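Local coordinates for protein dihydropteroate synthase (Burkholderia cenocepacia, PDB 2Y5S) that probably catalyses the condensation of para-aminobenzoate with 6-hydroxymethyl-7,8-dihydropterin diphosphate to give 7,8-dihydropteroate, a step of folate biosynthesis, at residues V202-Y207 / S236-V241; S141-H147 / R189-G195; W125-Q129 / G150-Q156. All blocks are in the same frame, centred on the assembly; numbering follows the deposited sequence. Where two conformers were deposited one is given.

Interaction 1 (V202-Y207 / S236-V241). With 78H (7,8-dihydropteroate), chain P.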
# COMPACT_ATOMS: atom_id res chain seq x y z
N VAL B 202 -10.86 -18.32 -2.83
CA VAL B 202 -10.92 -16.85 -2.85
C VAL B 202 -9.88 -16.18 -1.95
O VAL B 202 -9.29 -15.18 -2.31
CB VAL B 202 -12.34 -16.31 -2.50
CG1 VAL B 202 -12.82 -16.78 -1.08
CG2 VAL B 202 -12.40 -14.79 -2.65
N VAL B 203 -9.65 -16.76 -0.78
CA VAL B 203 -8.66 -16.25 0.12
C VAL B 203 -7.40 -17.14 0.15
O VAL B 203 -6.31 -16.66 -0.16
CB VAL B 203 -9.26 -15.99 1.52
CG1 VAL B 203 -8.17 -15.69 2.52
CG2 VAL B 203 -10.24 -14.79 1.45
N ASP B 204 -7.54 -18.42 0.49
CA ASP B 204 -6.35 -19.26 0.75
C ASP B 204 -5.40 -19.43 -0.44
O ASP B 204 -4.19 -19.29 -0.26
CB ASP B 204 -6.74 -20.61 1.34
CG ASP B 204 -7.23 -20.49 2.77
OD1 ASP B 204 -6.90 -19.48 3.44
OD2 ASP B 204 -7.96 -21.39 3.23
N ASP B 205 -5.93 -19.69 -1.64
CA ASP B 205 -5.07 -19.86 -2.83
C ASP B 205 -4.53 -18.54 -3.35
O ASP B 205 -3.34 -18.42 -3.66
CB ASP B 205 -5.81 -20.59 -3.95
CG ASP B 205 -6.10 -22.05 -3.63
OD1 ASP B 205 -5.35 -22.66 -2.83
OD2 ASP B 205 -7.08 -22.60 -4.20
N ASN B 206 -5.40 -17.55 -3.47
CA ASN B 206 -4.99 -16.25 -3.98
C ASN B 206 -3.93 -15.58 -3.11
O ASN B 206 -2.96 -15.01 -3.62
CB ASN B 206 -6.21 -15.33 -4.15
CG ASN B 206 -7.06 -15.69 -5.36
OD1 ASN B 206 -6.54 -15.95 -6.45
ND2 ASN B 206 -8.39 -15.68 -5.18
N TYR B 207 -4.09 -15.63 -1.79
CA TYR B 207 -3.09 -15.02 -0.90
C TYR B 207 -1.82 -15.85 -0.76
O TYR B 207 -0.76 -15.28 -0.53
CB TYR B 207 -3.67 -14.62 0.45
CG TYR B 207 -4.53 -13.38 0.31
CD1 TYR B 207 -3.96 -12.11 0.24
CD2 TYR B 207 -5.90 -13.47 0.21
CE1 TYR B 207 -4.74 -10.98 0.10
CE2 TYR B 207 -6.70 -12.33 0.07
CZ TYR B 207 -6.11 -11.10 0.03
OH TYR B 207 -6.88 -9.97 -0.13
N SER B 236 -12.49 -10.24 -5.97
CA SER B 236 -13.14 -10.88 -4.84
C SER B 236 -12.20 -11.20 -3.70
O SER B 236 -12.62 -11.12 -2.55
CB SER B 236 -13.82 -12.17 -5.29
OG SER B 236 -14.93 -11.82 -6.06
N MET B 237 -10.95 -11.54 -4.00
CA MET B 237 -9.96 -11.77 -2.93
C MET B 237 -9.81 -10.56 -2.01
O MET B 237 -9.44 -10.69 -0.85
CB MET B 237 -8.59 -12.16 -3.50
CG MET B 237 -7.92 -11.09 -4.36
SD MET B 237 -6.35 -11.64 -5.07
CE MET B 237 -5.29 -11.59 -3.63
N LEU B 238 -10.07 -9.37 -2.54
CA LEU B 238 -10.00 -8.13 -1.75
C LEU B 238 -11.31 -7.90 -0.97
O LEU B 238 -11.28 -7.60 0.23
CB LEU B 238 -9.70 -6.95 -2.68
CG LEU B 238 -8.47 -7.06 -3.60
CD1 LEU B 238 -8.24 -5.74 -4.35
CD2 LEU B 238 -7.23 -7.47 -2.84
N GLY B 239 -12.45 -8.04 -1.64
CA GLY B 239 -13.75 -7.92 -0.97
C GLY B 239 -13.90 -8.86 0.21
O GLY B 239 -14.48 -8.49 1.27
N ALA B 240 -13.36 -10.06 0.05
CA ALA B 240 -13.44 -11.10 1.07
C ALA B 240 -12.75 -10.73 2.38
O ALA B 240 -13.17 -11.20 3.44
CB ALA B 240 -12.88 -12.42 0.53
N VAL B 241 -11.71 -9.90 2.32
CA VAL B 241 -10.97 -9.51 3.52
C VAL B 241 -11.36 -8.14 4.08
O VAL B 241 -10.91 -7.75 5.16
CB VAL B 241 -9.46 -9.57 3.31
CG1 VAL B 241 -9.06 -10.97 2.85
CG2 VAL B 241 -8.98 -8.51 2.31
O4 78H P . -5.61 -11.02 -13.53
C4 78H P . -5.62 -10.90 -14.75
C5 78H P . -6.80 -10.63 -15.47
N3 78H P . -4.42 -11.04 -15.47
C9 78H P . -6.71 -10.52 -16.88
N5 78H P . -7.98 -10.44 -14.83
C2 78H P . -4.40 -10.94 -16.89
N8 78H P . -7.84 -10.26 -17.64
N1 78H P . -5.55 -10.67 -17.54
C6 78H P . -9.12 -10.23 -15.53
N2 78H P . -3.26 -11.11 -17.58
C7 78H P . -9.18 -10.29 -17.05
C10 78H P . -10.41 -9.94 -14.81
N11 78H P . -11.06 -11.20 -14.41
C15 78H P . -11.47 -11.33 -13.15
C16 78H P . -11.14 -12.45 -12.41
C17 78H P . -12.23 -10.30 -12.59
C18 78H P . -11.58 -12.56 -11.10
C19 78H P . -12.67 -10.41 -11.28
C20 78H P . -12.35 -11.54 -10.54
C21 78H P . -12.81 -11.65 -9.08
O22 78H P . -12.26 -12.52 -8.40
O23 78H P . -13.59 -10.79 -8.62
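Tyr207 and Met237 form the tight part of this contact. The phenol OH of Tyr207 donates to Met237 O (2.8 Å). It comes from above the carbonyl plane, 57° out of it. The same methionine then turns its side chain to the ring. Its CG sits between the backbone N and the carbonyl carbon (chi1 63°), and the chain bends at chi3. This lays Met237 CE over one face of the Tyr207 ring, 3.8 Å from the ring centroid. It is a CH-pi contact, with SD farther off above the face, a distant Met-aromatic contact. Met237 SD also rests on Asn206 CB (3.8 Å). The Asn206 amide is held at both ends: Asn206 ND2 donates almost straight to Val202 O (3.0 Å), and OD1 accepts from Gly197 N. Val241 closes in on the phenol, with Val241 CG2 3.5 Å from Tyr207 OH. Ala286 of the second subunit packs on both Tyr207 and Val241.

The other side is looser and lies nearer solvent. There Val203 CG2 meets Ala240 CB at 3.7 Å, and Val202 CG2 lies near the same methyl. Ser236 N donates to the carboxylate oxygen O23 of 7,8-dihydropteroate (2.9 Å). The start of helix 204-211 and the residues before it thus meet helix 236-239 beside the para-aminobenzoate end of the product site in a TIM-barrel pterin-binding enzyme.

Interaction 2 (S141-H147 / R189-G195). With 78H (7,8-dihydropteroate), chain P.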
# COMPACT_ATOMS: atom_id res chain seq x y z
N SER B 141 5.46 -9.07 -30.64
CA SER B 141 4.52 -8.71 -29.59
C SER B 141 4.92 -9.36 -28.27
O SER B 141 5.48 -10.46 -28.25
CB SER B 141 3.10 -9.12 -29.96
OG SER B 141 3.02 -10.50 -30.27
N GLY B 142 4.67 -8.65 -27.19
CA GLY B 142 4.69 -9.25 -25.87
C GLY B 142 3.53 -10.22 -25.74
O GLY B 142 2.49 -10.08 -26.40
N LEU B 143 3.71 -11.22 -24.88
CA LEU B 143 2.70 -12.23 -24.66
C LEU B 143 2.63 -12.54 -23.19
O LEU B 143 3.63 -12.94 -22.59
CB LEU B 143 3.05 -13.51 -25.41
CG LEU B 143 3.28 -13.43 -26.92
CD1 LEU B 143 3.88 -14.74 -27.43
CD2 LEU B 143 1.97 -13.12 -27.61
N CYS B 144 1.45 -12.37 -22.60
CA CYS B 144 1.25 -12.74 -21.20
C CYS B 144 0.43 -14.02 -21.13
O CYS B 144 -0.75 -14.04 -21.51
CB CYS B 144 0.55 -11.66 -20.42
SG CYS B 144 0.28 -12.12 -18.68
N ALA B 145 1.07 -15.08 -20.67
CA ALA B 145 0.43 -16.37 -20.44
C ALA B 145 -0.03 -16.40 -18.99
O ALA B 145 0.80 -16.37 -18.07
CB ALA B 145 1.45 -17.50 -20.69
N MET B 146 -1.34 -16.42 -18.78
CA MET B 146 -1.91 -16.48 -17.44
C MET B 146 -2.26 -17.91 -17.08
O MET B 146 -2.53 -18.73 -17.97
CB MET B 146 -3.17 -15.63 -17.38
CG MET B 146 -3.62 -15.25 -15.97
SD MET B 146 -5.27 -14.53 -15.95
CE MET B 146 -6.26 -16.04 -15.98
N HIS B 147 -2.27 -18.18 -15.77
CA HIS B 147 -2.79 -19.44 -15.25
C HIS B 147 -4.28 -19.32 -14.89
O HIS B 147 -4.68 -18.46 -14.11
CB HIS B 147 -2.02 -19.87 -13.99
CG HIS B 147 -2.57 -21.10 -13.34
ND1 HIS B 147 -3.62 -21.07 -12.44
CD2 HIS B 147 -2.24 -22.41 -13.48
CE1 HIS B 147 -3.91 -22.29 -12.06
NE2 HIS B 147 -3.08 -23.13 -12.67
N ARG B 189 9.94 -12.24 -25.23
CA ARG B 189 8.59 -11.72 -25.53
C ARG B 189 7.53 -12.18 -24.53
O ARG B 189 6.37 -11.77 -24.61
CB ARG B 189 8.16 -12.19 -26.92
CG ARG B 189 8.96 -11.61 -28.10
CD ARG B 189 8.59 -12.32 -29.40
NE ARG B 189 7.16 -12.17 -29.65
CZ ARG B 189 6.42 -12.92 -30.47
NH1 ARG B 189 6.94 -13.92 -31.17
NH2 ARG B 189 5.11 -12.65 -30.56
N ILE B 190 7.92 -13.05 -23.59
CA ILE B 190 6.97 -13.74 -22.73
C ILE B 190 7.02 -13.21 -21.30
O ILE B 190 8.08 -13.08 -20.69
CB ILE B 190 7.23 -15.28 -22.71
CG1 ILE B 190 7.13 -15.86 -24.14
CG2 ILE B 190 6.22 -15.99 -21.79
CD1 ILE B 190 7.74 -17.26 -24.32
N CYS B 191 5.84 -12.89 -20.77
CA CYS B 191 5.67 -12.69 -19.34
C CYS B 191 4.60 -13.64 -18.87
O CYS B 191 3.90 -14.26 -19.68
CB CYS B 191 5.31 -11.25 -19.00
SG CYS B 191 3.76 -10.63 -19.63
N VAL B 192 4.51 -13.82 -17.55
CA VAL B 192 3.57 -14.77 -16.97
C VAL B 192 2.74 -14.10 -15.87
O VAL B 192 3.14 -13.08 -15.28
CB VAL B 192 4.29 -15.97 -16.36
CG1 VAL B 192 5.13 -16.69 -17.43
CG2 VAL B 192 5.16 -15.53 -15.16
N ASP B 193 1.61 -14.72 -15.57
CA ASP B 193 0.66 -14.17 -14.62
C ASP B 193 -0.03 -15.34 -13.89
O ASP B 193 -0.59 -16.24 -14.54
CB ASP B 193 -0.35 -13.35 -15.41
CG ASP B 193 -1.43 -12.72 -14.58
OD1 ASP B 193 -1.67 -13.13 -13.43
OD2 ASP B 193 -2.10 -11.82 -15.14
N PRO B 194 -0.01 -15.33 -12.54
CA PRO B 194 -0.58 -16.45 -11.77
C PRO B 194 -2.10 -16.53 -11.77
O PRO B 194 -2.67 -17.51 -11.26
CB PRO B 194 -0.07 -16.18 -10.35
CG PRO B 194 0.09 -14.68 -10.32
CD PRO B 194 0.67 -14.36 -11.66
N GLY B 195 -2.76 -15.50 -12.31
CA GLY B 195 -4.19 -15.56 -12.56
C GLY B 195 -5.02 -15.49 -11.31
O GLY B 195 -5.85 -16.36 -11.02
O4 78H P . -5.61 -11.02 -13.53
C4 78H P . -5.62 -10.90 -14.75
C5 78H P . -6.80 -10.63 -15.47
N3 78H P . -4.42 -11.04 -15.47
C9 78H P . -6.71 -10.52 -16.88
N5 78H P . -7.98 -10.44 -14.83
C2 78H P . -4.40 -10.94 -16.89
N8 78H P . -7.84 -10.26 -17.64
N1 78H P . -5.55 -10.67 -17.54
C6 78H P . -9.12 -10.23 -15.53
N2 78H P . -3.26 -11.11 -17.58
C7 78H P . -9.18 -10.29 -17.05
C10 78H P . -10.41 -9.94 -14.81
N11 78H P . -11.06 -11.20 -14.41
C15 78H P . -11.47 -11.33 -13.15
C16 78H P . -11.14 -12.45 -12.41
C17 78H P . -12.23 -10.30 -12.59
C18 78H P . -11.58 -12.56 -11.10
C19 78H P . -12.67 -10.41 -11.28
C20 78H P . -12.35 -11.54 -10.54
C21 78H P . -12.81 -11.65 -9.08
O22 78H P . -12.26 -12.52 -8.40
O23 78H P . -13.59 -10.79 -8.62
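Two neighbouring parallel strands of the TIM barrel, 142-146 and 190-193, pair here beside the pterin pocket. Leu143 N, Cys191 N, Ala145 N, Asp193 N and His147 N each donate to a carbonyl of the other segment, in the alternating pattern of a parallel ladder. Side chains of Cys144, Met146, Cys191 and Asp193 share one face of the sheet. Those of Leu143, Ala145, Ile190 and Val192 share the other, where helix 165-182 packs on Ile190 and Val192.

At the N-terminal end Arg189 grips Ser141 side-on. Arg189 NE donates to Ser141 O (2.8 Å). Arg189 NH2 reaches the same oxygen and also Ser141 OG, the latter at 3.0 Å. Leu143 CD1 covers one face of the guanidinium, and carbonyls of Val136 and Arg137 take further N-H bonds from it.

At the C-terminal end Asp193 CG stands anti to the backbone N (chi1 179°), which carries the carboxylate to the ligand. Asp193 OD2 accepts from N3 of 7,8-dihydropteroate at 2.5 Å, too short to be taken at face value, and more weakly from N2. Asp193 OD1 takes Gly195 N (2.8 Å) in an Asx turn, which limits rotation of the group. Cys144 SG touches Asp193 CB at 3.6 Å, and Met146 SD lies 3.6 Å from ligand N3. Asn122 OD1 also binds the product. A carboxylate at a strand's C-terminal end, facing the pterin, marks the active-site mouth of this barrel.

Interaction 3 (W125-Q129 / G150-Q156); sequences WGFRQ and GEPQTMQ. With EDO (1,2-ethanediol), chain V.
Trp125 lays its indole against Pro152. From CB, which points toward 150-156, the side chain runs to the ring. CD2 and CE3 lie against Pro152 CA, which sits over one face of the six-membered ring of Trp125, 3.6 Å from its centroid. This is a CH-pi contact. Trp125 CZ3 comes next and meets Pro152 N at 3.3 Å. Trp125 CH2, at the far rim, approaches Glu151 O (3.4 Å). CZ2 turns to Met155 CA. At the pyrrole edge NE1 donates to a water, which in turn donates to Met155 O, so the indole N-H is bridged to the second segment.

Gln129 NE2 lies above the same ring face as Pro152 CA. The Gln129 chain bends at chi2 (-63°), and this brings Gln129 NE2 to Pro152 O (2.9 Å) in a nearly straight bond. Met155 N reaches that oxygen from the opposite face of its plane. Met155 CE rests against Gln129 OE1.

The Arg128 guanidinium stands at the indole edge and turns one face to it, with Trp125 CE3 3.3 Å above its plane. Arg128 NE donates to Trp125 O (3.1 Å) and closes back on the type I' turn 125-128. Arg128 NH1 donates to O2 of a 1,2-ethanediol (2.8 Å), probably from the crystallisation liquor. NH2 is held by Met148 O.

The chemistry implies an apolar indole-proline centre ringed by polar bonds. Gln129 supplies a directional bond across the contact, and Trp125 another through water. Arg128 gives only a weak direct one, to Gly150 O, and mainly fixes its own turn.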
# COMPACT_ATOMS: atom_id res chain seq x y z
N TRP B 125 -6.31 -17.78 -21.17
CA TRP B 125 -6.18 -19.21 -21.43
C TRP B 125 -4.75 -19.68 -21.71
O TRP B 125 -4.55 -20.85 -22.00
CB TRP B 125 -7.12 -19.65 -22.58
CG TRP B 125 -8.51 -19.91 -22.11
CD1 TRP B 125 -9.60 -19.15 -22.34
CD2 TRP B 125 -8.95 -21.01 -21.30
NE1 TRP B 125 -10.69 -19.68 -21.72
CE2 TRP B 125 -10.33 -20.83 -21.08
CE3 TRP B 125 -8.32 -22.12 -20.73
CZ2 TRP B 125 -11.09 -21.73 -20.33
CZ3 TRP B 125 -9.07 -23.01 -19.98
CH2 TRP B 125 -10.45 -22.81 -19.78
N GLY B 126 -3.77 -18.78 -21.60
CA GLY B 126 -2.36 -19.16 -21.67
C GLY B 126 -1.99 -19.76 -23.01
O GLY B 126 -1.14 -20.64 -23.10
N PHE B 127 -2.65 -19.27 -24.05
CA PHE B 127 -2.43 -19.66 -25.44
C PHE B 127 -2.81 -21.10 -25.70
O PHE B 127 -2.26 -21.75 -26.60
CB PHE B 127 -1.00 -19.28 -25.89
CG PHE B 127 -0.72 -17.82 -25.69
CD1 PHE B 127 -1.20 -16.89 -26.59
CD2 PHE B 127 -0.08 -17.37 -24.55
CE1 PHE B 127 -1.00 -15.55 -26.38
CE2 PHE B 127 0.10 -16.03 -24.33
CZ PHE B 127 -0.36 -15.11 -25.24
N ARG B 128 -3.79 -21.58 -24.94
CA ARG B 128 -4.26 -22.94 -25.09
C ARG B 128 -5.40 -23.08 -26.09
O ARG B 128 -5.67 -24.19 -26.54
CB ARG B 128 -4.69 -23.52 -23.73
CG ARG B 128 -3.53 -23.94 -22.85
CD ARG B 128 -4.03 -24.58 -21.57
NE ARG B 128 -4.58 -23.60 -20.63
CZ ARG B 128 -5.27 -23.92 -19.54
NH1 ARG B 128 -5.51 -25.21 -19.25
NH2 ARG B 128 -5.71 -22.96 -18.73
N GLN B 129 -6.10 -22.00 -26.44
CA GLN B 129 -7.21 -22.12 -27.38
C GLN B 129 -6.66 -22.55 -28.72
O GLN B 129 -5.57 -22.10 -29.11
CB GLN B 129 -8.02 -20.83 -27.52
CG GLN B 129 -8.84 -20.46 -26.29
CD GLN B 129 -9.90 -21.48 -25.95
OE1 GLN B 129 -10.41 -22.17 -26.82
NE2 GLN B 129 -10.26 -21.57 -24.67
N GLY B 150 -8.95 -24.80 -15.68
CA GLY B 150 -10.15 -25.09 -16.48
C GLY B 150 -9.82 -25.86 -17.73
O GLY B 150 -8.66 -25.98 -18.09
N GLU B 151 -10.84 -26.40 -18.39
CA GLU B 151 -10.64 -27.06 -19.68
C GLU B 151 -11.00 -26.06 -20.78
O GLU B 151 -12.14 -25.58 -20.83
CB GLU B 151 -11.49 -28.33 -19.79
CG GLU B 151 -10.96 -29.36 -20.80
CD GLU B 151 -9.46 -29.63 -20.65
OE1 GLU B 151 -8.82 -29.08 -19.73
OE2 GLU B 151 -8.92 -30.40 -21.48
N PRO B 152 -10.03 -25.71 -21.64
CA PRO B 152 -10.18 -24.70 -22.71
C PRO B 152 -11.42 -24.84 -23.60
O PRO B 152 -12.02 -23.83 -23.99
CB PRO B 152 -8.94 -24.92 -23.56
CG PRO B 152 -7.94 -25.45 -22.64
CD PRO B 152 -8.68 -26.31 -21.68
N GLN B 153 -11.80 -26.08 -23.91
CA GLN B 153 -12.89 -26.36 -24.84
C GLN B 153 -14.22 -25.93 -24.25
O GLN B 153 -15.12 -25.51 -24.98
CB GLN B 153 -12.91 -27.85 -25.24
CG GLN B 153 -13.72 -28.11 -26.50
CD GLN B 153 -13.80 -29.59 -26.88
OE1 GLN B 153 -12.80 -30.22 -27.23
NE2 GLN B 153 -15.00 -30.13 -26.84
N THR B 154 -14.33 -26.03 -22.93
CA THR B 154 -15.54 -25.63 -22.20
C THR B 154 -15.70 -24.09 -22.15
O THR B 154 -16.82 -23.58 -22.12
CB THR B 154 -15.53 -26.20 -20.74
OG1 THR B 154 -14.44 -25.64 -19.98
CG2 THR B 154 -15.40 -27.73 -20.74
N MET B 155 -14.57 -23.37 -22.17
CA MET B 155 -14.56 -21.91 -21.97
C MET B 155 -14.97 -21.52 -20.55
O MET B 155 -15.35 -20.37 -20.30
CB MET B 155 -15.47 -21.18 -22.98
CG MET B 155 -15.24 -21.55 -24.44
SD MET B 155 -13.68 -20.94 -25.05
CE MET B 155 -13.59 -21.81 -26.61
N GLN B 156 -14.88 -22.48 -19.63
CA GLN B 156 -15.29 -22.29 -18.24
C GLN B 156 -14.13 -22.51 -17.28
O GLN B 156 -13.34 -23.46 -17.45
CB GLN B 156 -16.43 -23.23 -17.87
CG GLN B 156 -17.68 -23.04 -18.72
CD GLN B 156 -18.87 -23.85 -18.23
OE1 GLN B 156 -19.09 -23.99 -17.02
NE2 GLN B 156 -19.66 -24.38 -19.16
C1 EDO V . -4.21 -26.88 -16.08
O1 EDO V . -3.97 -27.34 -14.75
C2 EDO V . -4.92 -25.54 -15.98
O2 EDO V . -6.23 -25.66 -16.54
O HOH W 1 -13.33 -18.53 -21.18

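From the N terminus, strand 120-123 leads into 125-129, the first segment of interaction 3. Strand 142-146 follows before the chain returns at 150-156 and closes that loop. Helix 165-182 then carries it to 189-195, which pairs with 141-147. Interactions 2 and 3 therefore cross, and they touch where Phe127 packs on Leu143, Cys144 and Ala145. Interaction 1 comes later in series: 202-207 follows strand 190-193. Its loop passes strand 229-230 and closes at 236-241. Interaction 2 joins two barrel strands. Interaction 3 ties the loop after strand 120-123 to the short strand and turn at 150-156, and interaction 1 the starts of two helical segments. Interactions 1 and 2 meet opposite ends of the same 7,8-dihydropteroate.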